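Peptidase, M20/M25/M40 family (PDB 4EWT) is probably a metal-dependent amidohydrolase of the M20 peptidase family that uses two manganese ions to hydrolyse N-acylated amino acids. Local coordinates at residues A[4-9]-A[376-381]; A[11-16]-A[372-377]; A[24-29]-A[93-98]; A[73-78]-A[110-115]; A[190-195]-A[253-258]. All blocks are in the same frame, centred on the assembly; numbering follows the deposited sequence.

Interaction 1: A[4-9]-A[376-381]; sequences QLIETL and SAEAVG
Leu5, Ile6 and Leu9 project from one side of helix 2-11 and meet Ala377, Glu378 and Gly381 of helix 372-386 through van der Waals contacts. Leu5 reaches the backbone at Gly381: its CD1 lies 3.5 Å from C of Gly381, and glycine suits the place because it puts no side chain where this methyl sits. One turn on, CD1 of Leu9 settles 3.8 Å from CB of Ala377, and the same methyl is 3.6 Å from O of Ala377; alanine is small enough to let the leucine touch the main chain. The two helices run nearly antiparallel, their local axes 157° apart and 9.9 Å from each other at closest. They join the first helix of the chain to the last, at the outer flank of the alpha/beta domain, where Leu9 also rests on Thr118 of helix 105-120.

A mixed contact lies beside these. Ile6 and Glu378 cross at about a right angle, the CD1 end of Ile6 3.9 Å from CG of Glu378 and its CG2 3.7 Å from OE2. With CG1 beside the backbone N (chi1 -53°), CG2 is left to face the carboxylate.

No hydrogen bond crosses between the segments; within helix 2-11, Gln4 O receives both N and OG1 of Thr8, from opposite faces of its carbonyl plane, the hydroxyl OG1 standing 2.7 Å from Gln4 O.

Interaction 2: A[11-16]-A[372-377]; sequences SKEGKM and SLLISA
Ser372 O, one residue before the Leu373 and Leu374 pair that packs on Met16, is gripped twice by Ser376: the backbone N donates at 3.0 Å, and OG donates to Ser372 O at 2.8 Å from the opposite face of the carbonyl plane. Serine suits this buried turn because its short hydroxyl can fold back on its own helix; OG of Ser376 is bonded to Thr349 as well.

Across the contact, Met16 does most of the touching. Its CG lies anti to the carbonyl carbon (chi1 -55°), and beyond it the chain runs straight out, so that the unbranched side chain threads between its neighbours. CB faces CD1 of Leu373 at 4.0 Å, SD lies along the main chain between Leu373 and Leu374, and CE ends 3.7 Å from CB of Ala377. Leu373 returns the contact, its CD1 3.9 Å from C of Met16. Among the partly exposed residues, Glu13 and Leu374 cross at about a right angle; the extended chain of Glu13 (chi1 -173°) brings its carboxylate alongside Leu374, CD 3.7 Å from CD2.

Lys12, at the N-cap position of helix 13-25, turns the other way to form salt bridges with Glu117 and Glu121 of helix 105-120. The arrangement is one of helices packed side by side on one flank of the central sheet in a three-layer alpha/beta domain, where the second helix, 13-25, meets the last, 372-386.

Interaction 3: A[24-29]-A[93-98]; sequences HQHPEL and ASQNKG
Near the C-terminal end of helix 13-25, Gln25 O receives the backbone N of Gln95 at 3.0 Å in an almost straight bond (174° at the hydrogen), and this backbone bond joins the end of a helix and the loop after it to the loop 93-98. The side chains gather on both sides of it. His26 comes beside Gln95, its NE2 2.7 Å from OE1 of Gln95, with ring and amide planes nearly perpendicular, 83° apart. Gln95 gets there by placing CG between its backbone N and carbonyl carbon (chi1 66°) and then extending; its long, flexible chain suits a span that starts at the bonded backbone N and ends beside the histidine.

Pro27 lies against Ser94, its CG 3.2 Å from OG. That oxygen also accepts from the backbone N of Asn96 at 3.0 Å, an ST turn, and is bonded in addition to O of Val99. The compact proline ring brings CG against the hydroxyl and CB of Ser94 without adding a polar group.

His24 presents the edge of its imidazole to the other loop, with CD2 4.1 Å from CA of Ala93. Both its ring nitrogens are engaged, ND1 by Asp106 and NE2 by Glu86; the other carboxylate oxygen of Glu86 takes the backbone N of Ser94. One carboxylate thus ties histidine and loop together, and with acids at both nitrogens His24 may well carry a positive charge.

Interaction 4: A[73-78]-A[110-115]; sequences LAIRAD and AYMLVL
Ile75 and Met112 meet obliquely, the CD1 end of the isoleucine running up against the thioether so that CD1 is 3.4 Å from SD. Ile75 holds CG1 between its backbone N and carbonyl carbon, which sends the longer branch toward the helix, where CD1 also touches CD2 of Leu115 at 4.2 Å. Met112 starts with CG anti to its backbone N and then turns at chi2 (64°) and again at chi3 (78°); the hook lays CE against the strand backbone, 3.8 Å from O of Arg76. A flexible methionine can follow the uneven surface of strand and side chains, while Ala77, with its single methyl, lets the helix come close: its CB is 3.8 Å from CB of Met112.

Tyr111 makes the polar link: its OH donates to a water at 2.8 Å, and that water donates to O of Arg76, also at 2.8 Å. The Arg76 side chain leaves the sheet on its other side and is bound there by Asp334 and Glu333; Asp78 lies over one guanidinium face in a salt bridge of charges alone, no N-H pointing at its OD2, and its OD1 is bonded to His108.

Strand 72-78, helix 105-120 and the parallel neighbour strand 129-135 make a beta-alpha-beta crossover. The helix packs on the sheet, running roughly antiparallel to strand 73-78 (local axes 141° apart), as in the metal-binding domain of M20 peptidases; its first residue, His105, is a manganese ligand, and the Arg76 side chain lies about 6 Å from a manganese ion.

Interaction 5: A[190-195]-A[253-258]; sequences LKVQGK and VEIEGD
The carboxylate of Glu254 lies alongside the aliphatic part of Lys191, its OE1 3.6 Å from CB and its OE2 3.5 Å from CD of the lysine, and the two side chains point the same way on one surface of the sheet. Here strands 179-193 and 248-261 run antiparallel in the sheet of the second domain, which probably corresponds to the satellite domain of M20 peptidases. Glu254 bends at chi2 (-91°) to come beside the lysine, yet NZ of Lys191 stays 5.3 Å from OE2 of Glu254, so any attraction between the charges is probably weak. Such long polar side chains suit the partly exposed surface.

The other surface, carrying Leu190, Val192, Val253 and Ile255, is buried against helix 208-226, where Leu190 meets Phe215 and Val192 meets Ala211. Branched and apolar residues suit it: CB of Val192 lies 3.9 Å from CG2 of Val253. Farther along the strand, Glu256 packs on Phe246 of a second subunit.

Leu190 with Ile255, and Val192 with Val253, are hydrogen-bonded pairs on either side of the non-hydrogen-bonded pair Lys191 and Glu254. Their four bonds include, the straightest, Val192 N to Val253 O at 3.0 Å and 179°.

From the N terminus, helix 2-11 and then helix 13-25 pack on helix 372-386, so interactions 1 and 2 close two concentric loops that take in nearly the whole chain; they share Ser376 and Ala377. Within both loops, the end of helix 13-25 meets 93-98 in interaction 3, and this loop crosses that of interaction 4, whose strand 73-78 starts inside it and whose partner 110-115 lies beyond it. Interaction 4 touches 1 through Tyr111 and Leu115, and 2 through Ala110, Tyr111 and Val114, making one packed layer of helices on the sheet of the catalytic domain. Interaction 5, also within loops 1 and 2, follows 3 and 4 in series and pairs two strands of the second domain.

Interaction 1: A[4-9]-A[376-381]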
# COMPACT_ATOMS: atom_id res chain seq x y z
N GLN A 4 -40.95 -47.27 17.63
CA GLN A 4 -40.04 -48.40 17.86
C GLN A 4 -38.58 -47.99 17.68
O GLN A 4 -37.71 -48.38 18.47
CB GLN A 4 -40.37 -49.58 16.93
CG GLN A 4 -39.57 -50.85 17.25
CD GLN A 4 -39.63 -51.91 16.16
OE1 GLN A 4 -40.49 -51.87 15.27
NE2 GLN A 4 -38.72 -52.88 16.23
N LEU A 5 -38.32 -47.20 16.64
CA LEU A 5 -37.00 -46.66 16.36
C LEU A 5 -36.46 -45.90 17.57
O LEU A 5 -35.37 -46.20 18.07
CB LEU A 5 -37.05 -45.74 15.14
CG LEU A 5 -35.85 -45.51 14.21
CD1 LEU A 5 -35.73 -44.04 13.89
CD2 LEU A 5 -34.52 -46.08 14.69
N ILE A 6 -37.23 -44.94 18.05
CA ILE A 6 -36.79 -44.05 19.13
C ILE A 6 -36.42 -44.82 20.40
O ILE A 6 -35.34 -44.62 20.97
CB ILE A 6 -37.82 -42.93 19.44
CG1 ILE A 6 -38.20 -42.14 18.17
CG2 ILE A 6 -37.32 -42.00 20.56
CD1 ILE A 6 -37.03 -41.48 17.41
N GLU A 7 -37.29 -45.74 20.83
CA GLU A 7 -36.99 -46.47 22.05
C GLU A 7 -35.86 -47.47 21.91
O GLU A 7 -35.12 -47.69 22.83
CB GLU A 7 -38.22 -47.10 22.71
CG GLU A 7 -39.48 -46.94 21.98
CD GLU A 7 -40.65 -46.55 22.87
OE1 GLU A 7 -41.08 -45.39 22.78
OE2 GLU A 7 -41.16 -47.40 23.65
N THR A 8 -35.71 -48.05 20.75
CA THR A 8 -34.53 -48.89 20.50
C THR A 8 -33.25 -48.06 20.60
O THR A 8 -32.26 -48.50 21.19
CB THR A 8 -34.54 -49.57 19.12
OG1 THR A 8 -35.81 -50.19 18.90
CG2 THR A 8 -33.46 -50.63 19.04
N LEU A 9 -33.27 -46.86 20.02
CA LEU A 9 -32.11 -45.98 20.05
C LEU A 9 -31.82 -45.49 21.46
O LEU A 9 -30.68 -45.52 21.92
CB LEU A 9 -32.27 -44.81 19.07
CG LEU A 9 -32.15 -45.17 17.58
CD1 LEU A 9 -32.34 -43.95 16.72
CD2 LEU A 9 -30.81 -45.83 17.26
N SER A 376 -28.45 -37.31 17.11
CA SER A 376 -28.02 -37.56 15.73
C SER A 376 -28.66 -38.83 15.17
O SER A 376 -29.21 -38.82 14.06
CB SER A 376 -26.50 -37.64 15.65
OG SER A 376 -25.92 -36.40 16.02
N ALA A 377 -28.61 -39.91 15.94
CA ALA A 377 -29.22 -41.17 15.53
C ALA A 377 -30.72 -41.05 15.33
O ALA A 377 -31.26 -41.50 14.32
CB ALA A 377 -28.88 -42.28 16.53
N GLU A 378 -31.40 -40.41 16.29
CA GLU A 378 -32.85 -40.20 16.22
C GLU A 378 -33.24 -39.39 14.99
O GLU A 378 -34.17 -39.75 14.27
CB GLU A 378 -33.38 -39.52 17.49
CG GLU A 378 -33.54 -40.44 18.70
CD GLU A 378 -33.87 -39.69 19.99
OE1 GLU A 378 -33.89 -38.44 19.97
OE2 GLU A 378 -34.08 -40.35 21.03
N ALA A 379 -32.50 -38.31 14.75
CA ALA A 379 -32.72 -37.45 13.59
C ALA A 379 -32.53 -38.17 12.27
O ALA A 379 -33.41 -38.18 11.42
CB ALA A 379 -31.81 -36.24 13.67
N VAL A 380 -31.37 -38.80 12.10
CA VAL A 380 -31.05 -39.51 10.86
C VAL A 380 -31.98 -40.71 10.66
O VAL A 380 -32.53 -40.90 9.57
CB VAL A 380 -29.54 -39.90 10.79
CG1 VAL A 380 -29.23 -40.71 9.54
CG2 VAL A 380 -28.67 -38.65 10.82
N GLY A 381 -32.19 -41.49 11.72
CA GLY A 381 -33.11 -42.62 11.64
C GLY A 381 -34.52 -42.22 11.21
O GLY A 381 -35.14 -42.89 10.38

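Interaction 2: A[11-16]-A[372-377]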
# COMPACT_ATOMS: atom_id res chain seq x y z
N SER A 11 -32.46 -47.01 24.13
CA SER A 11 -31.96 -48.16 24.89
C SER A 11 -30.51 -48.53 24.57
O SER A 11 -29.86 -49.26 25.32
CB SER A 11 -32.88 -49.38 24.71
OG SER A 11 -32.65 -50.02 23.47
N LYS A 12 -30.00 -48.01 23.46
CA LYS A 12 -28.62 -48.27 23.05
C LYS A 12 -27.72 -47.04 23.23
O LYS A 12 -26.61 -47.00 22.69
CB LYS A 12 -28.57 -48.73 21.59
CG LYS A 12 -29.16 -50.11 21.33
CD LYS A 12 -29.26 -50.37 19.83
CE LYS A 12 -29.87 -51.72 19.54
NZ LYS A 12 -29.90 -51.99 18.06
N GLU A 13 -28.20 -46.04 23.98
CA GLU A 13 -27.44 -44.80 24.15
C GLU A 13 -26.08 -45.10 24.77
O GLU A 13 -25.05 -44.60 24.30
CB GLU A 13 -28.20 -43.77 24.99
CG GLU A 13 -27.51 -42.39 25.06
CD GLU A 13 -28.29 -41.34 25.86
OE1 GLU A 13 -29.25 -41.68 26.57
OE2 GLU A 13 -27.92 -40.14 25.76
N GLY A 14 -26.08 -45.95 25.81
CA GLY A 14 -24.87 -46.37 26.51
C GLY A 14 -23.81 -46.97 25.60
O GLY A 14 -22.61 -46.74 25.79
N LYS A 15 -24.25 -47.69 24.59
CA LYS A 15 -23.38 -48.30 23.63
C LYS A 15 -22.71 -47.24 22.71
O LYS A 15 -21.56 -47.37 22.36
CB LYS A 15 -24.19 -49.31 22.81
CG LYS A 15 -23.44 -50.22 21.92
CD LYS A 15 -24.35 -51.35 21.52
CE LYS A 15 -24.17 -51.85 20.11
NZ LYS A 15 -23.50 -53.15 19.91
N MET A 16 -23.46 -46.24 22.30
CA MET A 16 -22.92 -45.15 21.47
C MET A 16 -21.79 -44.45 22.21
O MET A 16 -20.73 -44.17 21.64
CB MET A 16 -23.99 -44.10 21.13
CG MET A 16 -25.23 -44.64 20.47
SD MET A 16 -26.43 -43.32 20.20
CE MET A 16 -27.80 -44.25 19.53
N SER A 372 -25.42 -35.41 22.08
CA SER A 372 -25.50 -35.19 20.64
C SER A 372 -25.54 -36.52 19.90
O SER A 372 -26.04 -36.58 18.77
CB SER A 372 -24.31 -34.36 20.15
OG SER A 372 -23.08 -35.02 20.42
N LEU A 373 -25.01 -37.58 20.52
CA LEU A 373 -24.97 -38.91 19.90
C LEU A 373 -26.37 -39.44 19.61
O LEU A 373 -26.70 -39.79 18.48
CB LEU A 373 -24.21 -39.92 20.78
CG LEU A 373 -22.68 -39.81 20.89
CD1 LEU A 373 -22.17 -40.61 22.06
CD2 LEU A 373 -21.99 -40.26 19.62
N LEU A 374 -27.20 -39.47 20.65
CA LEU A 374 -28.56 -39.99 20.55
C LEU A 374 -29.42 -39.14 19.61
O LEU A 374 -30.16 -39.67 18.78
CB LEU A 374 -29.19 -40.11 21.95
CG LEU A 374 -30.65 -40.58 22.10
CD1 LEU A 374 -30.88 -41.94 21.44
CD2 LEU A 374 -31.05 -40.60 23.57
N ILE A 375 -29.29 -37.82 19.75
CA ILE A 375 -30.03 -36.87 18.91
C ILE A 375 -29.71 -37.05 17.43
O ILE A 375 -30.61 -36.97 16.59
CB ILE A 375 -29.77 -35.40 19.35
CG1 ILE A 375 -30.37 -35.14 20.73
CG2 ILE A 375 -30.35 -34.41 18.33
CD1 ILE A 375 -29.96 -33.79 21.34
N SER A 376 -28.45 -37.31 17.11
CA SER A 376 -28.02 -37.56 15.73
C SER A 376 -28.66 -38.83 15.17
O SER A 376 -29.21 -38.82 14.06
CB SER A 376 -26.50 -37.64 15.65
OG SER A 376 -25.92 -36.40 16.02
N ALA A 377 -28.61 -39.91 15.94
CA ALA A 377 -29.22 -41.17 15.53
C ALA A 377 -30.72 -41.05 15.33
O ALA A 377 -31.26 -41.50 14.32
CB ALA A 377 -28.88 -42.28 16.53

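Interaction 3: A[24-29]-A[93-98]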
# COMPACT_ATOMS: atom_id res chain seq x y z
N HIS A 24 -12.29 -42.38 20.40
CA HIS A 24 -11.63 -41.16 20.84
C HIS A 24 -10.22 -41.47 21.36
O HIS A 24 -9.29 -40.68 21.15
CB HIS A 24 -12.46 -40.48 21.94
CG HIS A 24 -12.06 -39.06 22.20
ND1 HIS A 24 -12.54 -38.01 21.46
CD2 HIS A 24 -11.21 -38.52 23.11
CE1 HIS A 24 -12.01 -36.88 21.89
NE2 HIS A 24 -11.20 -37.17 22.90
N GLN A 25 -10.09 -42.62 22.02
CA GLN A 25 -8.83 -43.11 22.59
C GLN A 25 -7.82 -43.58 21.54
O GLN A 25 -6.61 -43.54 21.79
CB GLN A 25 -9.10 -44.27 23.57
CG GLN A 25 -8.81 -43.93 25.02
CD GLN A 25 -8.98 -45.11 25.97
OE1 GLN A 25 -9.00 -46.28 25.56
NE2 GLN A 25 -9.09 -44.81 27.26
N HIS A 26 -8.33 -44.04 20.40
CA HIS A 26 -7.47 -44.60 19.35
C HIS A 26 -7.61 -43.85 18.03
O HIS A 26 -7.89 -44.47 17.00
CB HIS A 26 -7.77 -46.09 19.14
CG HIS A 26 -7.27 -46.98 20.24
ND1 HIS A 26 -8.10 -47.60 21.14
CD2 HIS A 26 -6.01 -47.37 20.56
CE1 HIS A 26 -7.38 -48.33 21.98
NE2 HIS A 26 -6.11 -48.20 21.65
N PRO A 27 -7.38 -42.52 18.04
CA PRO A 27 -7.55 -41.75 16.80
C PRO A 27 -6.41 -42.01 15.82
O PRO A 27 -5.27 -42.27 16.23
CB PRO A 27 -7.52 -40.30 17.28
CG PRO A 27 -6.61 -40.33 18.46
CD PRO A 27 -6.84 -41.67 19.13
N GLU A 28 -6.72 -41.95 14.53
CA GLU A 28 -5.70 -42.08 13.50
C GLU A 28 -5.82 -40.99 12.45
O GLU A 28 -6.92 -40.55 12.12
CB GLU A 28 -5.79 -43.44 12.82
CG GLU A 28 -5.26 -44.58 13.66
CD GLU A 28 -5.70 -45.92 13.14
OE1 GLU A 28 -6.86 -46.02 12.67
OE2 GLU A 28 -4.90 -46.87 13.20
N LEU A 29 -4.67 -40.58 11.94
CA LEU A 29 -4.57 -39.53 10.93
C LEU A 29 -5.21 -39.91 9.60
O LEU A 29 -5.35 -41.10 9.29
CB LEU A 29 -3.08 -39.19 10.70
CG LEU A 29 -2.44 -38.00 11.40
CD1 LEU A 29 -3.26 -37.43 12.54
CD2 LEU A 29 -1.04 -38.38 11.88
N ALA A 93 -8.92 -39.73 26.75
CA ALA A 93 -8.15 -38.88 25.84
C ALA A 93 -7.19 -39.75 25.04
O ALA A 93 -6.70 -40.77 25.55
CB ALA A 93 -7.39 -37.80 26.61
N SER A 94 -6.95 -39.36 23.79
CA SER A 94 -6.07 -40.09 22.87
C SER A 94 -4.74 -40.63 23.41
O SER A 94 -3.94 -39.88 23.97
CB SER A 94 -5.64 -39.17 21.73
OG SER A 94 -4.62 -39.76 20.96
N GLN A 95 -4.52 -41.93 23.23
CA GLN A 95 -3.26 -42.52 23.65
C GLN A 95 -2.29 -42.63 22.47
O GLN A 95 -1.21 -43.22 22.58
CB GLN A 95 -3.47 -43.87 24.35
CG GLN A 95 -4.02 -44.98 23.47
CD GLN A 95 -4.21 -46.28 24.22
OE1 GLN A 95 -4.46 -47.32 23.61
NE2 GLN A 95 -4.09 -46.23 25.54
N ASN A 96 -2.69 -42.06 21.34
CA ASN A 96 -1.84 -41.96 20.16
C ASN A 96 -1.23 -40.55 20.09
O ASN A 96 -1.84 -39.63 19.54
CB ASN A 96 -2.66 -42.31 18.90
CG ASN A 96 -1.83 -42.27 17.61
OD1 ASN A 96 -2.40 -42.19 16.51
ND2 ASN A 96 -0.51 -42.34 17.73
N LYS A 97 -0.04 -40.41 20.66
CA LYS A 97 0.61 -39.11 20.85
C LYS A 97 0.55 -38.19 19.62
O LYS A 97 0.90 -38.59 18.51
CB LYS A 97 2.06 -39.29 21.30
N GLY A 98 0.08 -36.97 19.82
CA GLY A 98 0.07 -35.96 18.76
C GLY A 98 -1.13 -36.03 17.83
O GLY A 98 -1.27 -35.19 16.95

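Interaction 4: A[73-78]-A[110-115]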
# COMPACT_ATOMS: atom_id res chain seq x y z
N LEU A 73 -31.05 -44.26 0.02
CA LEU A 73 -30.59 -43.12 0.77
C LEU A 73 -29.25 -43.44 1.38
O LEU A 73 -29.11 -44.45 2.09
CB LEU A 73 -31.58 -42.76 1.87
CG LEU A 73 -31.16 -41.66 2.84
CD1 LEU A 73 -31.01 -40.31 2.13
CD2 LEU A 73 -32.14 -41.56 3.99
N ALA A 74 -28.26 -42.59 1.11
CA ALA A 74 -26.96 -42.74 1.73
C ALA A 74 -26.87 -41.84 2.95
O ALA A 74 -27.32 -40.69 2.93
CB ALA A 74 -25.85 -42.43 0.74
N ILE A 75 -26.31 -42.39 4.02
CA ILE A 75 -26.05 -41.61 5.23
C ILE A 75 -24.56 -41.70 5.56
O ILE A 75 -23.97 -42.77 5.49
CB ILE A 75 -26.96 -42.06 6.41
CG1 ILE A 75 -26.82 -43.56 6.69
CG2 ILE A 75 -28.43 -41.73 6.08
CD1 ILE A 75 -27.63 -44.04 7.87
N ARG A 76 -23.96 -40.57 5.88
CA ARG A 76 -22.50 -40.47 5.89
C ARG A 76 -21.93 -40.11 7.26
O ARG A 76 -22.42 -39.21 7.93
CB ARG A 76 -22.07 -39.46 4.81
CG ARG A 76 -20.58 -39.26 4.67
CD ARG A 76 -20.06 -38.19 5.61
NE ARG A 76 -18.83 -37.62 5.07
CZ ARG A 76 -18.31 -36.44 5.41
NH1 ARG A 76 -18.90 -35.67 6.32
NH2 ARG A 76 -17.21 -36.05 4.82
N ALA A 77 -20.89 -40.85 7.67
CA ALA A 77 -20.10 -40.53 8.86
C ALA A 77 -18.62 -40.66 8.54
O ALA A 77 -18.19 -41.67 7.99
CB ALA A 77 -20.46 -41.46 10.02
N ASP A 78 -17.84 -39.64 8.88
CA ASP A 78 -16.38 -39.68 8.69
C ASP A 78 -15.67 -40.15 9.95
O ASP A 78 -16.23 -40.08 11.06
CB ASP A 78 -15.82 -38.33 8.18
CG ASP A 78 -16.47 -37.12 8.83
OD1 ASP A 78 -17.29 -37.26 9.78
OD2 ASP A 78 -16.16 -36.00 8.40
N ALA A 110 -19.62 -43.32 16.05
CA ALA A 110 -20.32 -43.98 17.15
C ALA A 110 -21.82 -44.08 16.92
O ALA A 110 -22.40 -45.19 16.98
CB ALA A 110 -20.01 -43.29 18.48
N TYR A 111 -22.46 -42.94 16.66
CA TYR A 111 -23.92 -42.92 16.53
C TYR A 111 -24.35 -43.67 15.26
O TYR A 111 -25.37 -44.35 15.27
CB TYR A 111 -24.48 -41.49 16.56
CG TYR A 111 -24.66 -40.87 15.19
CD1 TYR A 111 -25.77 -41.18 14.39
CD2 TYR A 111 -23.72 -39.98 14.68
CE1 TYR A 111 -25.93 -40.62 13.12
CE2 TYR A 111 -23.87 -39.41 13.42
CZ TYR A 111 -24.98 -39.74 12.65
OH TYR A 111 -25.13 -39.18 11.39
N MET A 112 -23.57 -43.53 14.19
CA MET A 112 -23.86 -44.18 12.91
C MET A 112 -23.78 -45.70 13.01
O MET A 112 -24.61 -46.41 12.43
CB MET A 112 -22.93 -43.67 11.81
CG MET A 112 -23.29 -44.21 10.43
SD MET A 112 -24.92 -43.67 9.85
CE MET A 112 -24.52 -41.99 9.34
N LEU A 113 -22.78 -46.21 13.73
CA LEU A 113 -22.66 -47.66 13.90
C LEU A 113 -23.89 -48.23 14.61
O LEU A 113 -24.45 -49.24 14.18
CB LEU A 113 -21.38 -48.05 14.66
CG LEU A 113 -20.01 -47.87 13.98
CD1 LEU A 113 -18.93 -48.11 15.02
CD2 LEU A 113 -19.81 -48.79 12.77
N VAL A 114 -24.33 -47.55 15.67
CA VAL A 114 -25.48 -48.00 16.45
C VAL A 114 -26.81 -47.78 15.70
O VAL A 114 -27.73 -48.59 15.81
CB VAL A 114 -25.49 -47.36 17.87
CG1 VAL A 114 -26.73 -47.79 18.66
CG2 VAL A 114 -24.23 -47.74 18.63
N LEU A 115 -26.90 -46.70 14.94
CA LEU A 115 -28.07 -46.47 14.10
C LEU A 115 -28.17 -47.53 13.00
O LEU A 115 -29.26 -48.01 12.70
CB LEU A 115 -28.05 -45.08 13.50
CG LEU A 115 -29.14 -44.78 12.45
CD1 LEU A 115 -30.53 -44.87 13.03
CD2 LEU A 115 -28.91 -43.40 11.84
O HOH W 1 -22.69 -38.04 10.46

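Interaction 5: A[190-195]-A[253-258]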
# COMPACT_ATOMS: atom_id res chain seq x y z
N LEU A 190 2.82 -18.47 -4.73
CA LEU A 190 3.28 -17.48 -5.68
C LEU A 190 4.76 -17.25 -5.47
O LEU A 190 5.20 -16.91 -4.36
CB LEU A 190 2.51 -16.16 -5.53
CG LEU A 190 3.02 -14.94 -6.31
CD1 LEU A 190 2.88 -15.09 -7.85
CD2 LEU A 190 2.29 -13.72 -5.83
N LYS A 191 5.52 -17.44 -6.53
CA LYS A 191 6.92 -17.12 -6.48
C LYS A 191 7.09 -15.77 -7.16
O LYS A 191 6.62 -15.58 -8.26
CB LYS A 191 7.78 -18.20 -7.13
CG LYS A 191 9.25 -17.81 -7.21
CD LYS A 191 10.16 -18.99 -7.51
CE LYS A 191 10.06 -19.41 -8.95
NZ LYS A 191 11.24 -20.27 -9.35
N VAL A 192 7.74 -14.84 -6.46
CA VAL A 192 8.02 -13.51 -6.99
C VAL A 192 9.53 -13.43 -7.17
O VAL A 192 10.29 -13.41 -6.19
CB VAL A 192 7.52 -12.37 -6.05
CG1 VAL A 192 7.81 -11.00 -6.65
CG2 VAL A 192 5.98 -12.49 -5.76
N GLN A 193 9.97 -13.45 -8.43
CA GLN A 193 11.39 -13.41 -8.75
C GLN A 193 11.77 -12.01 -9.23
O GLN A 193 11.31 -11.56 -10.28
CB GLN A 193 11.71 -14.47 -9.81
CG GLN A 193 13.13 -14.43 -10.41
CD GLN A 193 14.17 -14.97 -9.46
OE1 GLN A 193 15.08 -14.23 -9.05
NE2 GLN A 193 14.07 -16.25 -9.11
N GLY A 194 12.59 -11.32 -8.43
CA GLY A 194 13.23 -10.08 -8.84
C GLY A 194 14.69 -10.37 -9.20
O GLY A 194 14.99 -11.35 -9.86
N LYS A 195 15.58 -9.52 -8.73
CA LYS A 195 16.99 -9.66 -8.97
C LYS A 195 17.72 -9.19 -7.70
O LYS A 195 17.54 -8.06 -7.26
CB LYS A 195 17.41 -8.81 -10.18
CG LYS A 195 18.93 -8.73 -10.37
CD LYS A 195 19.29 -7.67 -11.41
CE LYS A 195 19.71 -8.32 -12.70
NZ LYS A 195 21.13 -8.77 -12.64
N VAL A 253 10.94 -14.00 -3.30
CA VAL A 253 10.11 -14.33 -2.15
C VAL A 253 9.08 -15.41 -2.54
O VAL A 253 8.61 -15.47 -3.68
CB VAL A 253 9.44 -13.10 -1.43
CG1 VAL A 253 10.47 -12.00 -1.07
CG2 VAL A 253 8.32 -12.51 -2.22
N GLU A 254 8.76 -16.30 -1.63
CA GLU A 254 7.71 -17.26 -1.84
C GLU A 254 6.54 -16.98 -0.96
O GLU A 254 6.65 -16.93 0.21
CB GLU A 254 8.12 -18.69 -1.57
CG GLU A 254 9.31 -19.11 -2.24
CD GLU A 254 9.08 -19.73 -3.55
OE1 GLU A 254 7.94 -19.85 -3.99
OE2 GLU A 254 10.08 -20.06 -4.16
N ILE A 255 5.42 -16.81 -1.59
CA ILE A 255 4.19 -16.52 -0.90
C ILE A 255 3.26 -17.72 -0.99
O ILE A 255 3.11 -18.31 -2.06
CB ILE A 255 3.52 -15.25 -1.46
CG1 ILE A 255 4.23 -14.00 -0.91
CG2 ILE A 255 2.01 -15.24 -1.16
CD1 ILE A 255 4.13 -12.78 -1.86
N GLU A 256 2.66 -18.10 0.13
CA GLU A 256 1.64 -19.12 0.12
C GLU A 256 0.37 -18.60 0.77
O GLU A 256 0.42 -17.94 1.82
CB GLU A 256 2.12 -20.39 0.81
CG GLU A 256 3.25 -21.11 0.08
CD GLU A 256 3.68 -22.38 0.78
OE1 GLU A 256 3.26 -22.59 1.94
OE2 GLU A 256 4.45 -23.18 0.19
N GLY A 257 -0.76 -18.90 0.14
CA GLY A 257 -2.04 -18.46 0.67
C GLY A 257 -3.19 -19.44 0.52
O GLY A 257 -3.08 -20.48 -0.16
N ASP A 258 -4.29 -19.11 1.18
CA ASP A 258 -5.50 -19.88 1.00
C ASP A 258 -6.73 -18.99 0.92
O ASP A 258 -6.74 -17.84 1.36
CB ASP A 258 -5.64 -21.01 2.02
CG ASP A 258 -6.29 -20.57 3.29
OD1 ASP A 258 -5.66 -19.79 4.03
OD2 ASP A 258 -7.44 -21.01 3.56